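Local coordinates for major pilin backbone protein T-antigen, T13 (Streptococcus pyogenes, PDB 6BBT), which probably builds the shaft of the streptococcal surface pilus as its major subunit, the T antigen, and contains isopeptide cross-linking, at residues L159-V165 / D217-L223; L180-A184 / V205-E210; G229-T235 / L260-T266. One frame throughout, in Å; residues are numbered along the deposited sequence. Where two conformers were deposited one is given.

Contact 1 (L159-V165 / D217-L223)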
loop_
_atom_site.group_PDB
_atom_site.type_symbol
_atom_site.label_atom_id
_atom_site.label_comp_id
_atom_site.label_asym_id
_atom_site.label_seq_id
_atom_site.Cartn_x
_atom_site.Cartn_y
_atom_site.Cartn_z
ATOM N N LEU A 159 -17.300 -3.063 3.161
ATOM C CA LEU A 159 -18.192 -4.187 3.262
ATOM C C LEU A 159 -19.437 -3.752 4.030
ATOM O O LEU A 159 -19.338 -3.276 5.144
ATOM C CB LEU A 159 -17.510 -5.345 3.993
ATOM C CG LEU A 159 -18.379 -6.573 4.305
ATOM C CD1 LEU A 159 -18.909 -7.184 3.025
ATOM C CD2 LEU A 159 -17.600 -7.604 5.096
ATOM N N LYS A 160 -20.601 -3.908 3.417
ATOM C CA LYS A 160 -21.865 -3.704 4.086
ATOM C C LYS A 160 -22.521 -5.073 4.269
ATOM O O LYS A 160 -22.470 -5.925 3.360
ATOM C CB LYS A 160 -22.740 -2.777 3.255
ATOM C CG LYS A 160 -24.141 -2.570 3.808
ATOM C CD LYS A 160 -24.857 -1.485 3.043
ATOM C CE LYS A 160 -26.340 -1.484 3.355
ATOM N NZ LYS A 160 -26.981 -0.291 2.719
ATOM N N ILE A 161 -23.108 -5.283 5.445
ATOM C CA ILE A 161 -23.801 -6.508 5.774
ATOM C C ILE A 161 -25.206 -6.115 6.204
ATOM O O ILE A 161 -25.374 -5.331 7.144
ATOM C CB ILE A 161 -23.093 -7.299 6.891
ATOM C CG1 ILE A 161 -21.671 -7.687 6.461
ATOM C CG2 ILE A 161 -23.872 -8.567 7.254
ATOM C CD1 ILE A 161 -20.810 -8.226 7.581
ATOM N N GLU A 162 -26.207 -6.655 5.512
ATOM C CA GLU A 162 -27.601 -6.395 5.841
ATOM C C GLU A 162 -28.371 -7.675 6.097
ATOM O O GLU A 162 -28.111 -8.698 5.462
ATOM C CB GLU A 162 -28.263 -5.645 4.705
ATOM C CG GLU A 162 -29.581 -5.020 5.116
ATOM C CD GLU A 162 -30.355 -4.482 3.951
ATOM O OE1 GLU A 162 -29.713 -3.930 3.029
ATOM O OE2 GLU A 162 -31.599 -4.615 3.976
ATOM N N LYS A 163 -29.348 -7.588 7.003
ATOM C CA LYS A 163 -30.249 -8.692 7.312
ATOM C C LYS A 163 -31.611 -8.458 6.650
ATOM O O LYS A 163 -32.181 -7.368 6.754
ATOM C CB LYS A 163 -30.414 -8.821 8.827
ATOM C CG LYS A 163 -31.335 -9.945 9.302
ATOM C CD LYS A 163 -30.746 -11.335 9.094
ATOM C CE LYS A 163 -31.835 -12.391 9.126
ATOM N NZ LYS A 163 -31.348 -13.787 8.993
ATOM N N GLN A 164 -32.120 -9.489 5.976
ATOM C CA GLN A 164 -33.509 -9.508 5.520
ATOM C C GLN A 164 -34.229 -10.747 6.016
ATOM O O GLN A 164 -33.643 -11.835 6.091
ATOM C CB GLN A 164 -33.597 -9.367 4.002
ATOM C CG GLN A 164 -33.970 -7.949 3.602
ATOM C CD GLN A 164 -33.528 -7.587 2.210
ATOM O OE1 GLN A 164 -33.421 -8.444 1.332
ATOM N NE2 GLN A 164 -33.268 -6.299 1.995
ATOM N N VAL A 165 -35.495 -10.555 6.383
ATOM C CA VAL A 165 -36.353 -11.626 6.884
ATOM C C VAL A 165 -37.538 -11.813 5.936
ATOM O O VAL A 165 -38.161 -10.834 5.517
ATOM C CB VAL A 165 -36.859 -11.327 8.306
ATOM C CG1 VAL A 165 -37.847 -12.398 8.767
ATOM C CG2 VAL A 165 -35.681 -11.233 9.274
ATOM N N ASP A 217 -34.404 -7.411 10.915
ATOM C CA ASP A 217 -34.832 -7.180 9.531
ATOM C C ASP A 217 -34.529 -5.753 9.094
ATOM O O ASP A 217 -34.821 -4.799 9.813
ATOM C CB ASP A 217 -36.333 -7.477 9.368
ATOM C CG ASP A 217 -36.795 -7.496 7.907
ATOM O OD1 ASP A 217 -36.040 -7.886 7.001
ATOM O OD2 ASP A 217 -37.964 -7.149 7.663
ATOM N N HIS A 218 -33.894 -5.637 7.933
ATOM C CA HIS A 218 -33.531 -4.365 7.297
ATOM C C HIS A 218 -32.438 -3.531 7.976
ATOM O O HIS A 218 -32.119 -2.454 7.495
ATOM C CB HIS A 218 -34.793 -3.529 6.944
ATOM C CG HIS A 218 -35.472 -4.011 5.701
ATOM N ND1 HIS A 218 -36.616 -4.785 5.723
ATOM C CD2 HIS A 218 -35.118 -3.900 4.396
ATOM C CE1 HIS A 218 -36.957 -5.097 4.484
ATOM N NE2 HIS A 218 -36.063 -4.576 3.661
ATOM N N GLN A 219 -31.822 -4.048 9.033
ATOM C CA GLN A 219 -30.719 -3.356 9.685
ATOM C C GLN A 219 -29.425 -3.764 8.985
ATOM O O GLN A 219 -29.290 -4.903 8.540
ATOM C CB GLN A 219 -30.671 -3.721 11.169
ATOM C CG GLN A 219 -29.837 -2.784 12.027
ATOM C CD GLN A 219 -29.833 -3.188 13.491
ATOM O OE1 GLN A 219 -30.279 -4.273 13.845
ATOM N NE2 GLN A 219 -29.311 -2.319 14.347
ATOM N N SER A 220 -28.485 -2.831 8.891
ATOM C CA SER A 220 -27.177 -3.086 8.289
ATOM C C SER A 220 -26.036 -2.580 9.167
ATOM O O SER A 220 -26.226 -1.773 10.071
ATOM C CB SER A 220 -27.076 -2.427 6.916
ATOM O OG SER A 220 -27.252 -1.029 7.013
ATOM N N ILE A 221 -24.850 -3.080 8.881
ATOM C CA ILE A 221 -23.609 -2.606 9.476
ATOM C C ILE A 221 -22.672 -2.339 8.282
ATOM O O ILE A 221 -22.858 -2.935 7.214
ATOM C CB ILE A 221 -23.137 -3.674 10.492
ATOM C CG1 ILE A 221 -22.306 -3.074 11.594
ATOM C CG2 ILE A 221 -22.440 -4.859 9.817
ATOM C CD1 ILE A 221 -22.093 -4.048 12.736
ATOM N N MET A 222 -21.733 -1.401 8.407
ATOM C CA MET A 222 -20.781 -1.144 7.311
ATOM C C MET A 222 -19.381 -0.860 7.821
ATOM O O MET A 222 -19.194 -0.121 8.786
ATOM C CB MET A 222 -21.218 0.013 6.405
ATOM C CG MET A 222 -20.329 0.146 5.153
ATOM S SD MET A 222 -20.537 1.647 4.173
ATOM C CE MET A 222 -21.097 2.768 5.436
ATOM N N LEU A 223 -18.402 -1.463 7.153
ATOM C CA LEU A 223 -17.002 -1.170 7.373
ATOM C C LEU A 223 -16.631 -0.389 6.137
ATOM O O LEU A 223 -16.552 -0.970 5.055
ATOM C CB LEU A 223 -16.174 -2.456 7.513
ATOM C CG LEU A 223 -16.603 -3.368 8.668
ATOM C CD1 LEU A 223 -17.517 -4.471 8.153
ATOM C CD2 LEU A 223 -15.426 -3.992 9.410
#
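Ile161 and Ile221 meet as an antiparallel hydrogen-bonded pair: Ile221 N lies 2.9 Å from Ile161 O, and Ile161 N lies 3.0 Å from Ile221 O. Leu159 and Leu223, two residues away along each strand, form a second such pair. On the face these four residues share, Ile221 CG2 packs 3.9 Å from Ile161 CB. The opposite face is more polar; there the extended Lys160 chain passes Ser220, with CE 3.8 Å from Ser220 CB, and Glu162 CG lies against Gln219 O. This joins strand 148-166, which runs on from the N-terminal half of the chain, to strand 220-227. On its other side 148-166 lies parallel to 271-279, where Lys163 NZ is bonded covalently to Asn277 CG, an isopeptide bond as in CnaB domains, with Glu236 OE1 in a weak hydrogen bond to NZ. Ahead of Ser220, residues 217-219 are loop. Lys163 N still reaches Gln219 O, but the short bond from His218 N to Lys163 O, 2.7 Å, is bent to 141°. Asp217 then replaces a backbone acceptor: with CG anti to the backbone N (chi1 -170°), OD1 receives Val165 N at 2.8 Å, from 54° above the carboxylate plane. Gln164 CG sits over one face of the His218 ring, near its rim, 4.2 Å from the centroid. Further out, Ile196 touches both Ile221 and Leu223.

Contact 2 (L180-A184 / V205-E210)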
loop_
_atom_site.group_PDB
_atom_site.type_symbol
_atom_site.label_atom_id
_atom_site.label_comp_id
_atom_site.label_asym_id
_atom_site.label_seq_id
_atom_site.Cartn_x
_atom_site.Cartn_y
_atom_site.Cartn_z
ATOM N N LEU A 180 -18.178 -11.772 12.912
ATOM C CA LEU A 180 -17.266 -11.412 11.860
ATOM C C LEU A 180 -15.847 -11.528 12.390
ATOM O O LEU A 180 -15.566 -11.125 13.522
ATOM C CB LEU A 180 -17.540 -9.983 11.426
ATOM C CG LEU A 180 -16.648 -9.352 10.370
ATOM C CD1 LEU A 180 -16.893 -9.936 8.985
ATOM C CD2 LEU A 180 -16.880 -7.857 10.388
ATOM N N ILE A 181 -14.957 -12.059 11.557
ATOM C CA ILE A 181 -13.540 -12.043 11.849
ATOM C C ILE A 181 -12.817 -11.545 10.598
ATOM O O ILE A 181 -13.126 -11.958 9.481
ATOM C CB ILE A 181 -13.031 -13.416 12.361
ATOM C CG1 ILE A 181 -11.523 -13.399 12.591
ATOM C CG2 ILE A 181 -13.373 -14.519 11.397
ATOM C CD1 ILE A 181 -11.072 -14.504 13.533
ATOM N N LEU A 182 -11.930 -10.576 10.791
ATOM C CA LEU A 182 -11.039 -10.123 9.744
ATOM C C LEU A 182 -9.726 -10.836 10.024
ATOM O O LEU A 182 -9.157 -10.663 11.100
ATOM C CB LEU A 182 -10.866 -8.616 9.822
ATOM C CG LEU A 182 -12.112 -7.741 9.814
ATOM C CD1 LEU A 182 -11.673 -6.299 9.816
ATOM C CD2 LEU A 182 -13.002 -8.008 8.616
ATOM N N GLU A 183 -9.260 -11.671 9.104
ATOM C CA GLU A 183 -8.035 -12.439 9.358
ATOM C C GLU A 183 -6.856 -11.549 9.053
ATOM O O GLU A 183 -6.895 -10.791 8.091
ATOM C CB GLU A 183 -7.926 -13.687 8.476
ATOM C CG GLU A 183 -9.111 -14.618 8.499
ATOM C CD GLU A 183 -9.247 -15.421 9.768
ATOM O OE1 GLU A 183 -10.230 -16.182 9.836
ATOM O OE2 GLU A 183 -8.388 -15.316 10.679
ATOM N N ALA A 184 -5.813 -11.650 9.860
ATOM C CA ALA A 184 -4.571 -10.950 9.577
ATOM C C ALA A 184 -3.939 -11.430 8.246
ATOM O O ALA A 184 -4.114 -12.584 7.827
ATOM C CB ALA A 184 -3.600 -11.123 10.747
ATOM N N VAL A 205 -13.226 -2.687 15.075
ATOM C CA VAL A 205 -13.065 -4.116 14.934
ATOM C C VAL A 205 -11.560 -4.386 14.982
ATOM O O VAL A 205 -10.805 -3.784 14.237
ATOM C CB VAL A 205 -13.647 -4.610 13.607
ATOM C CG1 VAL A 205 -13.429 -6.116 13.445
ATOM C CG2 VAL A 205 -15.125 -4.269 13.541
ATOM N N VAL A 206 -11.126 -5.276 15.863
ATOM C CA VAL A 206 -9.720 -5.632 15.941
ATOM C C VAL A 206 -9.475 -6.821 15.006
ATOM O O VAL A 206 -10.165 -7.850 15.089
ATOM C CB VAL A 206 -9.294 -5.999 17.381
ATOM C CG1 VAL A 206 -7.806 -6.350 17.426
ATOM C CG2 VAL A 206 -9.609 -4.857 18.334
ATOM N N ILE A 207 -8.490 -6.677 14.124
ATOM C CA ILE A 207 -8.099 -7.744 13.194
ATOM C C ILE A 207 -7.620 -8.968 13.970
ATOM O O ILE A 207 -6.866 -8.845 14.910
ATOM C CB ILE A 207 -6.991 -7.281 12.236
ATOM C CG1 ILE A 207 -7.574 -6.268 11.248
ATOM C CG2 ILE A 207 -6.387 -8.462 11.476
ATOM C CD1 ILE A 207 -6.548 -5.567 10.393
ATOM N N GLY A 208 -8.112 -10.127 13.564
ATOM C CA GLY A 208 -7.670 -11.432 14.081
ATOM C C GLY A 208 -8.424 -11.968 15.261
ATOM O O GLY A 208 -7.908 -12.846 15.957
ATOM N N GLN A 209 -9.614 -11.426 15.527
ATOM C CA GLN A 209 -10.483 -11.950 16.589
ATOM C C GLN A 209 -11.937 -11.760 16.224
ATOM O O GLN A 209 -12.279 -10.865 15.469
ATOM C CB GLN A 209 -10.187 -11.280 17.958
ATOM C CG GLN A 209 -10.563 -9.804 18.012
ATOM C CD GLN A 209 -10.003 -9.057 19.218
ATOM O OE1 GLN A 209 -8.798 -9.028 19.452
ATOM N NE2 GLN A 209 -10.892 -8.443 19.987
ATOM N N GLU A 210 -12.786 -12.595 16.793
ATOM C CA GLU A 210 -14.204 -12.562 16.539
ATOM C C GLU A 210 -14.815 -11.251 17.013
ATOM O O GLU A 210 -14.503 -10.784 18.110
ATOM C CB GLU A 210 -14.885 -13.733 17.240
ATOM C CG GLU A 210 -14.520 -15.065 16.619
ATOM C CD GLU A 210 -15.390 -16.212 17.099
ATOM O OE1 GLU A 210 -16.188 -16.048 18.055
ATOM O OE2 GLU A 210 -15.277 -17.293 16.498
HETATM O O HOH W 1 -11.682 -9.438 13.425
#
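One water joins Leu182 to the turn at 206-209 through three hydrogen bonds: it accepts from Leu182 N at 2.9 Å and donates to Val206 O at 2.8 Å and to Gln209 O at 2.6 Å. The direct link lies next to it, Gly208 N to Leu182 O at 2.7 Å. Seen from the acceptor this bond is almost collinear with the carbonyl (C=O...N 174°), although the N-H itself is bent to 141°. Val206 to Gln209 form a type II beta turn, with Gly208 at positive phi (91°). Through it the chain leaves strand 201-206, in one sheet of the domain's beta sandwich, and enters 211-215, which pairs with 176-183 in the other. Apolar contacts flank these bonds. Leu182 CD1 meets Val205 CG1 at 4.0 Å, the two side chains crossing at about a right angle. Ile207 CG2, anti to the backbone N, rests 3.6 Å from Ala184 CA, at the end of strand 176-183. Ile181, by contrast, lays CD1 on the backbone of the turn, 3.9 Å from Gln209 C. Behind these, Val194 touches both Leu182 and Ile207, while Leu25 and Tyr188 also pack on Ile207.

Contact 3 (G229-T235 / L260-T266)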
loop_
_atom_site.group_PDB
_atom_site.type_symbol
_atom_site.label_atom_id
_atom_site.label_comp_id
_atom_site.label_asym_id
_atom_site.label_seq_id
_atom_site.Cartn_x
_atom_site.Cartn_y
_atom_site.Cartn_z
ATOM N N GLY A 229 -7.336 -6.818 0.277
ATOM C CA GLY A 229 -6.512 -8.017 0.303
ATOM C C GLY A 229 -6.567 -8.816 1.590
ATOM O O GLY A 229 -5.891 -9.834 1.689
ATOM N N ILE A 230 -7.339 -8.386 2.592
ATOM C CA ILE A 230 -7.506 -9.230 3.777
ATOM C C ILE A 230 -8.661 -10.175 3.547
ATOM O O ILE A 230 -9.489 -9.940 2.684
ATOM C CB ILE A 230 -7.687 -8.443 5.093
ATOM C CG1 ILE A 230 -8.922 -7.545 5.090
ATOM C CG2 ILE A 230 -6.423 -7.647 5.380
ATOM C CD1 ILE A 230 -9.277 -7.082 6.495
ATOM N N SER A 231 -8.712 -11.241 4.316
ATOM C CA SER A 231 -9.791 -12.189 4.220
ATOM C C SER A 231 -10.670 -12.059 5.457
ATOM O O SER A 231 -10.184 -11.728 6.541
ATOM C CB SER A 231 -9.254 -13.594 4.083
ATOM O OG SER A 231 -8.611 -13.755 2.840
ATOM N N TYR A 232 -11.963 -12.284 5.281
ATOM C CA TYR A 232 -12.911 -12.280 6.387
ATOM C C TYR A 232 -13.851 -13.472 6.311
ATOM O O TYR A 232 -14.034 -14.056 5.251
ATOM C CB TYR A 232 -13.736 -10.988 6.409
ATOM C CG TYR A 232 -14.619 -10.763 5.201
ATOM C CD1 TYR A 232 -15.909 -11.294 5.138
ATOM C CD2 TYR A 232 -14.165 -10.015 4.109
ATOM C CE1 TYR A 232 -16.727 -11.083 4.031
ATOM C CE2 TYR A 232 -14.973 -9.802 3.002
ATOM C CZ TYR A 232 -16.246 -10.342 2.966
ATOM O OH TYR A 232 -17.054 -10.123 1.870
ATOM N N LYS A 233 -14.451 -13.822 7.440
ATOM C CA LYS A 233 -15.562 -14.736 7.410
ATOM C C LYS A 233 -16.689 -14.253 8.316
ATOM O O LYS A 233 -16.452 -13.671 9.384
ATOM C CB LYS A 233 -15.140 -16.163 7.712
ATOM C CG LYS A 233 -14.650 -16.413 9.095
ATOM C CD LYS A 233 -14.467 -17.908 9.356
ATOM C CE LYS A 233 -13.217 -18.456 8.692
ATOM N NZ LYS A 233 -12.713 -19.669 9.408
ATOM N N LEU A 234 -17.907 -14.463 7.834
ATOM C CA LEU A 234 -19.121 -14.050 8.525
ATOM C C LEU A 234 -19.931 -15.295 8.802
ATOM O O LEU A 234 -20.110 -16.124 7.923
ATOM C CB LEU A 234 -19.931 -13.091 7.660
ATOM C CG LEU A 234 -21.251 -12.585 8.266
ATOM C CD1 LEU A 234 -20.992 -11.707 9.481
ATOM C CD2 LEU A 234 -22.067 -11.852 7.208
ATOM N N THR A 235 -20.405 -15.436 10.030
ATOM C CA THR A 235 -21.349 -16.489 10.370
ATOM C C THR A 235 -22.551 -15.879 11.072
ATOM O O THR A 235 -22.497 -14.736 11.538
ATOM C CB THR A 235 -20.719 -17.530 11.301
ATOM O OG1 THR A 235 -20.263 -16.882 12.479
ATOM C CG2 THR A 235 -19.553 -18.212 10.656
ATOM N N LEU A 260 -22.007 -18.873 4.509
ATOM C CA LEU A 260 -21.617 -18.342 5.800
ATOM C C LEU A 260 -20.607 -19.278 6.423
ATOM O O LEU A 260 -20.795 -20.486 6.378
ATOM C CB LEU A 260 -22.848 -18.199 6.716
ATOM C CG LEU A 260 -23.903 -17.152 6.349
ATOM C CD1 LEU A 260 -25.072 -17.235 7.315
ATOM C CD2 LEU A 260 -23.330 -15.762 6.387
ATOM N N GLY A 261 -19.534 -18.721 6.978
ATOM C CA GLY A 261 -18.388 -19.507 7.488
ATOM C C GLY A 261 -17.198 -19.636 6.542
ATOM O O GLY A 261 -16.119 -20.060 6.972
ATOM N N ASN A 262 -17.378 -19.268 5.275
ATOM C CA ASN A 262 -16.305 -19.316 4.277
ATOM C C ASN A 262 -15.465 -18.044 4.275
ATOM O O ASN A 262 -15.989 -16.970 4.474
ATOM C CB ASN A 262 -16.855 -19.520 2.851
ATOM C CG ASN A 262 -17.217 -20.972 2.545
ATOM O OD1 ASN A 262 -16.872 -21.471 1.488
ATOM N ND2 ASN A 262 -17.927 -21.634 3.440
ATOM N N LEU A 263 -14.167 -18.181 4.018
ATOM C CA LEU A 263 -13.282 -17.031 3.841
ATOM C C LEU A 263 -13.577 -16.336 2.549
ATOM O O LEU A 263 -13.720 -16.988 1.527
ATOM C CB LEU A 263 -11.807 -17.425 3.821
ATOM C CG LEU A 263 -11.069 -17.540 5.150
ATOM C CD1 LEU A 263 -9.600 -17.818 4.845
ATOM C CD2 LEU A 263 -11.223 -16.299 6.019
ATOM N N GLN A 264 -13.658 -15.007 2.603
ATOM C CA GLN A 264 -13.797 -14.177 1.426
ATOM C C GLN A 264 -12.677 -13.134 1.467
ATOM O O GLN A 264 -12.434 -12.542 2.503
ATOM C CB GLN A 264 -15.167 -13.498 1.444
ATOM C CG GLN A 264 -15.443 -12.526 0.311
ATOM C CD GLN A 264 -15.433 -13.183 -1.060
ATOM O OE1 GLN A 264 -15.845 -14.331 -1.215
ATOM N NE2 GLN A 264 -14.969 -12.450 -2.055
ATOM N N LYS A 265 -12.004 -12.925 0.338
ATOM C CA LYS A 265 -10.917 -11.951 0.266
ATOM C C LYS A 265 -11.456 -10.602 -0.206
ATOM O O LYS A 265 -12.245 -10.558 -1.155
ATOM C CB LYS A 265 -9.839 -12.445 -0.687
ATOM C CG LYS A 265 -8.610 -11.553 -0.680
ATOM C CD LYS A 265 -7.514 -12.021 -1.631
ATOM C CE LYS A 265 -6.405 -12.738 -0.886
ATOM N NZ LYS A 265 -5.260 -13.060 -1.785
ATOM N N THR A 266 -11.022 -9.508 0.425
ATOM C CA THR A 266 -11.430 -8.179 -0.009
ATOM C C THR A 266 -10.585 -7.773 -1.215
ATOM O O THR A 266 -9.410 -8.123 -1.297
ATOM C CB THR A 266 -11.257 -7.101 1.094
ATOM O OG1 THR A 266 -9.871 -6.877 1.353
ATOM C CG2 THR A 266 -11.963 -7.515 2.395
#
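Segments 229-235 and 260-266 pair antiparallel at the margin of the four-stranded sheet of the beta sandwich, where 264-265 is outermost and 231-236 lies between it and 176-183; the regular bridges are Ser231/Lys265 and Tyr232/Gln264, and 260-262 is loop. In the second, hydrogen-bonded pair, Tyr232 N to Gln264 O and Gln264 N to Tyr232 O are both 2.8 Å, each with an N-H...O angle of 162°. Their side chains run side by side in the same direction. Tyr232 CG sits between its backbone N and carbonyl carbon (chi1 63°), which brings the ring up to the neighbouring strand. Gln264 CB lies over one ring face, 4.0 Å from the centroid, in a CH-pi contact, and Gln264 CG continues to 3.3 Å from Tyr232 OH. Thr266 CG2 meets the same ring at its edge, in plane, 3.7 Å from Tyr232 CD2. Asp271 OD2 hydrogen-bonds the hydroxyl, which should steady the far end of the ring. On the sheet face that carries Ser231 and Lys265, Leu263 CD2 packs against Ser231 CB and Lys233 CE. At one end Gly261, at positive phi, gives its N to Leu234 O at 2.8 Å, while Leu260 and Leu234 lie alongside each other. The other end closes around Thr266: its N donates to Ile230 O almost straight (172°), and its carbonyl accepts Gly229 N from above the carbonyl plane. Thr266 OG1, which is bonded to Pro227 O, also lies 2.8 Å from Gly229 N and 3.2 Å from Ile230 N, both weak bonds.

All three contacts lie in the C-terminal domain. Contact 2 bridges its two sheets, strand 201-206 belonging to the sheet of contact 1 and strand 176-183 to that of contact 3. Centres of contacts 2 and 3 are about 10 Å apart; contact 1 is about 18 Å from contact 2 and 16 Å from contact 3. The chain makes the first strand of contact 1, then contact 2, returns to finish contact 1, and then forms contact 3. Leu223 packs on Leu180 and Val205, and Leu159 on Tyr232, so the contacts line a common interior. Strand 148-166 of contact 1 is itself cross-linked to 271-279, which would be expected to help the domain resist unfolding in the pilus.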